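Local atomic coordinates of carbohydrate binding module (Escherichia coli, PDB entry 2XFE), a protein that binds carbohydrate through a bound calcium ion, here holding galactose units, and probably recognises beta-linked polysaccharides as other family 60 modules do. Residues V51-D56 against H101-I106; D61-Y66 against S97-C102. One frame throughout, in Å; residues are numbered along the deposited sequence.

Interactions 1 and 2 lie side by side, their centres about 8 Å apart; each pairs strands within one of the two main antiparallel sheets of this all-beta module, with one end at the sugar site. Interaction 1 pairs strand 48-53 with strand 104-110 in the four-stranded sheet; interaction 2 pairs strand 62-69 with the short strand 99-100 in the other. Along the chain 51-56 comes first, then 61-66, then 97-102, running on into 101-106, so His101 and Cys102 belong to both. The sheets pack face to face through Phe53, Val62 and Leu100. Both contacts supply ligands to one calcium ion that also holds galactose, while interaction 2 reaches a second calcium at its far end.

Interaction 1 of 2, residues V51-D56 against H101-I106; sequences VAFTND and HCNGYI. With CA (calcium ion), chain C; GAL (beta-D-galactopyranose), chain B; GAL (beta-D-galactopyranose), chain D.
Phe53 and Gly104 close an antiparallel bridge by two backbone hydrogen bonds, Phe53 N to Gly104 O at 2.8 Å and Gly104 N to Phe53 O at 3.1 Å. Gly104 suits its place because its backbone angles would jam a CB against the preceding carbonyl oxygen. Two residues before Phe53, Val51 pairs with Ile106 in a second hydrogen-bonded bridge, and between the two the Ala52 and Tyr105 CB atoms touch at 3.9 Å. This is the tight, largely buried end. With CG anti to the backbone N (chi1 173°), the Phe53 ring reaches under the 101-103 turn: His101 O lies at its edge, in plane, and Asn103 OD1 sits over the centre of one face, 4.2 Å above it. Replacing the ring with an alanine would probably open a gap beneath this turn and remove one of the packing partners of Val62 and Leu100, leaving the carbonyl of His101 less firmly placed.

Beyond the strands the contact loosens into solvent. Asn103 reaches back across the turn, and its OD1 accepts the Asp56 N-H at 2.8 Å in a nearly straight bond (168°), the donor tilted from the carbonyl plane. Water 1 bridges Asp56 OD2 to Asn103 N, and water 2 joins Asp56 O to Asn103 ND2.

Asp56 OD1 (2.6 Å) and His101 O (2.4 Å) both bind the calcium ion, which Asp61 and Arg60 O help to complete. The chain B galactose adds its O2 and O3, so sugar hydroxyls enter the metal's own coordination shell, and the cation probably offsets the repulsion between the crowded oxygens.

Interaction 2 of 2, residues D61-Y66 against S97-C102; sequences DVQVDY and SEWLHC. With CA (calcium ion), chain E; CA (calcium ion), chain C; GAL (beta-D-galactopyranose), chain B; GAL (beta-D-galactopyranose), chain D.
Gln63 swings its CG anti to the backbone N (chi1 -169°) and runs on extended, while the Trp99 side chain turns beside its own backbone N; the two then lie one over the other. Gln63 CB stands 3.6 Å from the centroid of the six-membered ring, almost on its normal, in a CH-pi contact. Farther out the amide stacks on the indole with the planes only 11° apart, and Gln63 CD comes within 3.4 Å of Trp99 CZ2. A long side chain with a flat end suits a broad indole. The amide also donates: Gln63 NE2 meets Glu98 OE1 at 2.8 Å, on the anti side of the carboxylate and out of its plane.

Beneath this face the backbones form an antiparallel pairing in one sheet of a beta-sandwich, Val62 bonded to Leu100 in both directions and Val64 N to Glu98 O. Val62 and Leu100 turn to the opposite face and, being branched and apolar, pack against Phe53 of the other sheet.

Each end of the pairing carries a calcium ion. At one, Glu98 OE2 (2.4 Å) joins Asp65, which grips the metal with both O and OD1; Gln75 and Glu77 add further ligands. At the other, Asp61 OD2 binds the sugar-site calcium at 2.3 Å, and its OD1 lies at the edge of the His101 ring, the carboxylate turned 84° to it. Over a face of that imidazole sits O3 of the chain D galactose, 3.5 Å from His101 ND1.

Interaction 1 of 2, residues V51-D56 against H101-I106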
loop_
_atom_site.group_PDB
_atom_site.type_symbol
_atom_site.label_atom_id
_atom_site.label_comp_id
_atom_site.label_asym_id
_atom_site.label_seq_id
_atom_site.Cartn_x
_atom_site.Cartn_y
_atom_site.Cartn_z
ATOM N N VAL A 51 -3.523 1.854 0.756
ATOM C CA VAL A 51 -2.383 1.915 -0.187
ATOM C C VAL A 51 -2.703 0.883 -1.246
ATOM O O VAL A 51 -2.778 -0.322 -0.975
ATOM C CB VAL A 51 -1.075 1.571 0.476
ATOM C CG1 VAL A 51 0.042 1.582 -0.522
ATOM C CG2 VAL A 51 -0.835 2.586 1.583
ATOM N N ALA A 52 -2.895 1.394 -2.446
ATOM C CA ALA A 52 -3.407 0.627 -3.573
ATOM C C ALA A 52 -2.376 0.432 -4.703
ATOM O O ALA A 52 -1.836 1.401 -5.180
ATOM C CB ALA A 52 -4.640 1.322 -4.165
ATOM N N PHE A 53 -2.157 -0.824 -5.133
ATOM C CA PHE A 53 -1.371 -1.155 -6.304
ATOM C C PHE A 53 -2.389 -1.184 -7.470
ATOM O O PHE A 53 -3.440 -1.884 -7.382
ATOM C CB PHE A 53 -0.757 -2.495 -6.077
ATOM C CG PHE A 53 -0.041 -3.083 -7.215
ATOM C CD1 PHE A 53 0.649 -2.330 -8.153
ATOM C CD2 PHE A 53 0.015 -4.467 -7.298
ATOM C CE1 PHE A 53 1.375 -2.960 -9.174
ATOM C CE2 PHE A 53 0.753 -5.120 -8.282
ATOM C CZ PHE A 53 1.456 -4.400 -9.194
ATOM N N THR A 54 -2.103 -0.385 -8.499
ATOM C CA THR A 54 -3.043 -0.137 -9.548
ATOM C C THR A 54 -2.670 -0.538 -10.983
ATOM O O THR A 54 -3.532 -0.453 -11.900
ATOM C CB THR A 54 -3.411 1.390 -9.641
ATOM O OG1 THR A 54 -2.230 2.140 -9.991
ATOM C CG2 THR A 54 -4.054 1.918 -8.278
ATOM N N ASN A 55 -1.451 -0.956 -11.205
ATOM C CA ASN A 55 -0.943 -1.215 -12.570
ATOM C C ASN A 55 -0.281 -2.604 -12.687
ATOM O O ASN A 55 0.717 -2.818 -13.396
ATOM C CB ASN A 55 -0.037 -0.060 -12.995
ATOM C CG ASN A 55 1.291 -0.038 -12.304
ATOM O OD1 ASN A 55 1.429 -0.477 -11.157
ATOM N ND2 ASN A 55 2.263 0.564 -12.944
ATOM N N ASP A 56 -0.870 -3.614 -12.030
ATOM C CA ASP A 56 -0.373 -4.952 -12.182
ATOM C C ASP A 56 -0.204 -5.312 -13.664
ATOM O O ASP A 56 -1.016 -4.932 -14.509
ATOM C CB ASP A 56 -1.275 -5.942 -11.482
ATOM C CG ASP A 56 -0.683 -7.297 -11.345
ATOM O OD1 ASP A 56 0.537 -7.351 -11.182
ATOM O OD2 ASP A 56 -1.460 -8.285 -11.376
ATOM N N HIS A 101 0.403 -8.637 -4.906
ATOM C CA HIS A 101 0.783 -9.359 -6.169
ATOM C C HIS A 101 -0.172 -9.014 -7.300
ATOM O O HIS A 101 0.242 -8.846 -8.444
ATOM C CB HIS A 101 0.803 -10.883 -5.992
ATOM C CG HIS A 101 1.665 -11.356 -4.879
ATOM N ND1 HIS A 101 3.030 -11.500 -4.994
ATOM C CD2 HIS A 101 1.352 -11.692 -3.606
ATOM C CE1 HIS A 101 3.529 -11.904 -3.845
ATOM N NE2 HIS A 101 2.519 -12.058 -2.995
ATOM N N CYS A 102 -1.454 -8.918 -7.002
ATOM C CA CYS A 102 -2.465 -8.456 -7.942
ATOM C C CYS A 102 -2.903 -7.028 -7.615
ATOM O O CYS A 102 -2.617 -6.508 -6.515
ATOM C CB CYS A 102 -3.684 -9.370 -7.788
ATOM S SG CYS A 102 -3.289 -11.184 -7.781
ATOM N N ASN A 103 -3.622 -6.384 -8.542
ATOM C CA ASN A 103 -4.201 -5.077 -8.217
ATOM C C ASN A 103 -5.096 -5.194 -6.997
ATOM O O ASN A 103 -5.810 -6.180 -6.847
ATOM C CB ASN A 103 -5.024 -4.511 -9.377
ATOM C CG ASN A 103 -4.153 -4.000 -10.523
ATOM O OD1 ASN A 103 -3.040 -3.485 -10.309
ATOM N ND2 ASN A 103 -4.681 -4.156 -11.752
ATOM N N GLY A 104 -5.058 -4.198 -6.134
ATOM C CA GLY A 104 -5.719 -4.310 -4.865
ATOM C C GLY A 104 -5.082 -3.330 -3.897
ATOM O O GLY A 104 -4.224 -2.482 -4.278
ATOM N N TYR A 105 -5.513 -3.382 -2.639
ATOM C CA TYR A 105 -5.027 -2.469 -1.668
ATOM C C TYR A 105 -4.892 -3.128 -0.269
ATOM O O TYR A 105 -5.498 -4.216 0.021
ATOM C CB TYR A 105 -6.004 -1.286 -1.593
ATOM C CG TYR A 105 -7.398 -1.677 -1.140
ATOM C CD1 TYR A 105 -8.439 -1.929 -2.073
ATOM C CD2 TYR A 105 -7.690 -1.793 0.229
ATOM C CE1 TYR A 105 -9.685 -2.293 -1.642
ATOM C CE2 TYR A 105 -8.935 -2.173 0.657
ATOM C CZ TYR A 105 -9.920 -2.417 -0.276
ATOM O OH TYR A 105 -11.170 -2.775 0.176
ATOM N N ILE A 106 -4.071 -2.477 0.538
ATOM C CA ILE A 106 -4.002 -2.768 1.965
ATOM C C ILE A 106 -4.706 -1.646 2.695
ATOM O O ILE A 106 -4.432 -0.444 2.411
ATOM C CB ILE A 106 -2.555 -2.906 2.475
ATOM C CG1 ILE A 106 -1.820 -4.003 1.713
ATOM C CG2 ILE A 106 -2.534 -3.239 4.005
ATOM C CD1 ILE A 106 -0.432 -4.099 1.995
HETATM CA CA CA C . 1.917 -9.220 -10.045
HETATM C C1 GAL B . 0.504 -13.863 -9.792
HETATM C C2 GAL B . 0.790 -12.373 -10.125
HETATM C C3 GAL B . -0.358 -11.500 -10.597
HETATM C C4 GAL B . -1.335 -12.275 -11.507
HETATM C C5 GAL B . -1.593 -13.700 -10.940
HETATM C C6 GAL B . -2.462 -14.508 -11.930
HETATM O O2 GAL B . 1.694 -11.654 -9.297
HETATM O O3 GAL B . 0.192 -10.342 -11.226
HETATM O O4 GAL B . -0.861 -12.414 -12.845
HETATM O O5 GAL B . -0.488 -14.510 -10.555
HETATM O O6 GAL B . -3.114 -15.497 -11.220
HETATM C C1 GAL D . 3.776 -17.421 -8.519
HETATM C C2 GAL D . 3.789 -16.032 -7.953
HETATM C C3 GAL D . 2.416 -15.647 -7.408
HETATM C C4 GAL D . 1.357 -15.713 -8.474
HETATM C C5 GAL D . 1.526 -17.077 -9.155
HETATM C C6 GAL D . 0.522 -17.321 -10.251
HETATM O O1 GAL D . 5.131 -17.716 -8.934
HETATM O O2 GAL D . 4.682 -16.054 -6.908
HETATM O O3 GAL D . 2.473 -14.364 -6.912
HETATM O O4 GAL D . 1.634 -14.624 -9.384
HETATM O O5 GAL D . 2.865 -17.336 -9.597
HETATM O O6 GAL D . 0.897 -18.558 -10.850
HETATM O O HOH W 1 -4.115 -7.908 -10.940
HETATM O O HOH W 2 -3.310 -3.702 -14.342
HETATM O O HOH W 3 3.354 -10.159 -11.616
#

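Interaction 2 of 2, residues D61-Y66 against S97-C102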
loop_
_atom_site.group_PDB
_atom_site.type_symbol
_atom_site.label_atom_id
_atom_site.label_comp_id
_atom_site.label_asym_id
_atom_site.label_seq_id
_atom_site.Cartn_x
_atom_site.Cartn_y
_atom_site.Cartn_z
ATOM N N ASP A 61 4.962 -6.499 -8.940
ATOM C CA ASP A 61 4.416 -6.835 -7.617
ATOM C C ASP A 61 4.869 -5.755 -6.649
ATOM O O ASP A 61 5.974 -5.244 -6.802
ATOM C CB ASP A 61 4.962 -8.140 -7.023
ATOM C CG ASP A 61 4.489 -9.398 -7.753
ATOM O OD1 ASP A 61 5.251 -10.384 -7.715
ATOM O OD2 ASP A 61 3.352 -9.435 -8.247
ATOM N N VAL A 62 4.037 -5.440 -5.657
ATOM C CA VAL A 62 4.343 -4.392 -4.674
ATOM C C VAL A 62 4.516 -5.038 -3.318
ATOM O O VAL A 62 3.818 -6.033 -3.005
ATOM C CB VAL A 62 3.234 -3.306 -4.672
ATOM C CG1 VAL A 62 3.363 -2.434 -3.431
ATOM C CG2 VAL A 62 3.310 -2.466 -5.970
ATOM N N GLN A 63 5.442 -4.499 -2.531
ATOM C CA GLN A 63 5.670 -4.835 -1.150
ATOM C C GLN A 63 5.668 -3.552 -0.345
ATOM O O GLN A 63 6.434 -2.586 -0.585
ATOM C CB GLN A 63 6.980 -5.592 -0.971
ATOM C CG GLN A 63 7.168 -6.204 0.381
ATOM C CD GLN A 63 8.640 -6.654 0.656
ATOM O OE1 GLN A 63 9.559 -6.418 -0.154
ATOM N NE2 GLN A 63 8.857 -7.220 1.854
ATOM N N VAL A 64 4.766 -3.519 0.626
ATOM C CA VAL A 64 4.651 -2.364 1.519
ATOM C C VAL A 64 5.102 -2.878 2.873
ATOM O O VAL A 64 4.539 -3.826 3.404
ATOM C CB VAL A 64 3.192 -1.814 1.596
ATOM C CG1 VAL A 64 3.120 -0.716 2.576
ATOM C CG2 VAL A 64 2.713 -1.368 0.248
ATOM N N ASP A 65 6.179 -2.310 3.420
ATOM C CA ASP A 65 6.654 -2.742 4.725
ATOM C C ASP A 65 5.705 -2.268 5.837
ATOM O O ASP A 65 5.228 -3.063 6.643
ATOM C CB ASP A 65 8.072 -2.155 4.939
ATOM C CG ASP A 65 8.776 -2.721 6.140
ATOM O OD1 ASP A 65 8.178 -3.401 6.992
ATOM O OD2 ASP A 65 9.990 -2.537 6.169
ATOM N N TYR A 66 5.459 -0.969 5.836
ATOM C CA TYR A 66 4.652 -0.271 6.795
ATOM C C TYR A 66 4.272 1.098 6.290
ATOM O O TYR A 66 4.791 1.593 5.307
ATOM C CB TYR A 66 5.372 -0.121 8.175
ATOM C CG TYR A 66 6.720 0.578 8.126
ATOM C CD1 TYR A 66 6.807 1.951 8.099
ATOM C CD2 TYR A 66 7.888 -0.167 8.090
ATOM C CE1 TYR A 66 8.046 2.583 8.051
ATOM C CE2 TYR A 66 9.142 0.429 8.007
ATOM C CZ TYR A 66 9.202 1.828 8.024
ATOM O OH TYR A 66 10.413 2.507 7.932
ATOM N N SER A 97 -0.495 -9.346 5.128
ATOM C CA SER A 97 0.663 -9.534 4.252
ATOM C C SER A 97 1.199 -8.196 3.828
ATOM O O SER A 97 0.453 -7.248 3.648
ATOM C CB SER A 97 0.277 -10.305 2.979
ATOM O OG SER A 97 1.431 -10.528 2.124
ATOM N N GLU A 98 2.508 -8.110 3.629
ATOM C CA GLU A 98 3.122 -6.942 3.035
ATOM C C GLU A 98 2.901 -6.810 1.535
ATOM O O GLU A 98 3.165 -5.755 0.949
ATOM C CB GLU A 98 4.642 -7.015 3.272
ATOM C CG GLU A 98 5.015 -6.899 4.723
ATOM C CD GLU A 98 6.504 -6.711 4.952
ATOM O OE1 GLU A 98 7.364 -7.295 4.254
ATOM O OE2 GLU A 98 6.882 -5.990 5.846
ATOM N N TRP A 99 2.538 -7.935 0.885
ATOM C CA TRP A 99 2.560 -8.061 -0.580
ATOM C C TRP A 99 1.244 -7.715 -1.248
ATOM O O TRP A 99 0.157 -8.085 -0.765
ATOM C CB TRP A 99 3.054 -9.454 -0.976
ATOM C CG TRP A 99 4.525 -9.611 -0.739
ATOM C CD1 TRP A 99 5.097 -10.053 0.395
ATOM C CD2 TRP A 99 5.614 -9.217 -1.607
ATOM N NE1 TRP A 99 6.453 -9.982 0.306
ATOM C CE2 TRP A 99 6.801 -9.512 -0.931
ATOM C CE3 TRP A 99 5.695 -8.724 -2.902
ATOM C CZ2 TRP A 99 8.046 -9.247 -1.485
ATOM C CZ3 TRP A 99 6.924 -8.468 -3.433
ATOM C CH2 TRP A 99 8.067 -8.757 -2.770
ATOM N N LEU A 100 1.336 -6.975 -2.355
ATOM C CA LEU A 100 0.256 -6.840 -3.288
ATOM C C LEU A 100 0.785 -7.397 -4.616
ATOM O O LEU A 100 1.528 -6.726 -5.318
ATOM C CB LEU A 100 -0.149 -5.389 -3.461
ATOM C CG LEU A 100 -0.731 -4.765 -2.194
ATOM C CD1 LEU A 100 -0.862 -3.262 -2.222
ATOM C CD2 LEU A 100 -2.141 -5.283 -2.022
ATOM N N HIS A 101 0.403 -8.637 -4.906
ATOM C CA HIS A 101 0.783 -9.359 -6.169
ATOM C C HIS A 101 -0.172 -9.014 -7.300
ATOM O O HIS A 101 0.242 -8.846 -8.444
ATOM C CB HIS A 101 0.803 -10.883 -5.992
ATOM C CG HIS A 101 1.665 -11.356 -4.879
ATOM N ND1 HIS A 101 3.030 -11.500 -4.994
ATOM C CD2 HIS A 101 1.352 -11.692 -3.606
ATOM C CE1 HIS A 101 3.529 -11.904 -3.845
ATOM N NE2 HIS A 101 2.519 -12.058 -2.995
ATOM N N CYS A 102 -1.454 -8.918 -7.002
ATOM C CA CYS A 102 -2.465 -8.456 -7.942
ATOM C C CYS A 102 -2.903 -7.028 -7.615
ATOM O O CYS A 102 -2.617 -6.508 -6.515
ATOM C CB CYS A 102 -3.684 -9.370 -7.788
ATOM S SG CYS A 102 -3.289 -11.184 -7.781
HETATM CA CA CA E . 6.534 -4.739 7.845
HETATM CA CA CA C . 1.917 -9.220 -10.045
HETATM C C1 GAL B . 0.504 -13.863 -9.792
HETATM C C2 GAL B . 0.790 -12.373 -10.125
HETATM C C3 GAL B . -0.358 -11.500 -10.597
HETATM C C4 GAL B . -1.335 -12.275 -11.507
HETATM C C5 GAL B . -1.593 -13.700 -10.940
HETATM C C6 GAL B . -2.462 -14.508 -11.930
HETATM O O2 GAL B . 1.694 -11.654 -9.297
HETATM O O3 GAL B . 0.192 -10.342 -11.226
HETATM O O4 GAL B . -0.861 -12.414 -12.845
HETATM O O5 GAL B . -0.488 -14.510 -10.555
HETATM O O6 GAL B . -3.114 -15.497 -11.220
HETATM C C1 GAL D . 3.776 -17.421 -8.519
HETATM C C2 GAL D . 3.789 -16.032 -7.953
HETATM C C3 GAL D . 2.416 -15.647 -7.408
HETATM C C4 GAL D . 1.357 -15.713 -8.474
HETATM C C5 GAL D . 1.526 -17.077 -9.155
HETATM C C6 GAL D . 0.522 -17.321 -10.251
HETATM O O1 GAL D . 5.131 -17.716 -8.934
HETATM O O2 GAL D . 4.682 -16.054 -6.908
HETATM O O3 GAL D . 2.473 -14.364 -6.912
HETATM O O4 GAL D . 1.634 -14.624 -9.384
HETATM O O5 GAL D . 2.865 -17.336 -9.597
HETATM O O6 GAL D . 0.897 -18.558 -10.850
HETATM O O HOH W 3 3.354 -10.159 -11.616
HETATM O O HOH W 4 8.389 -5.364 9.154
#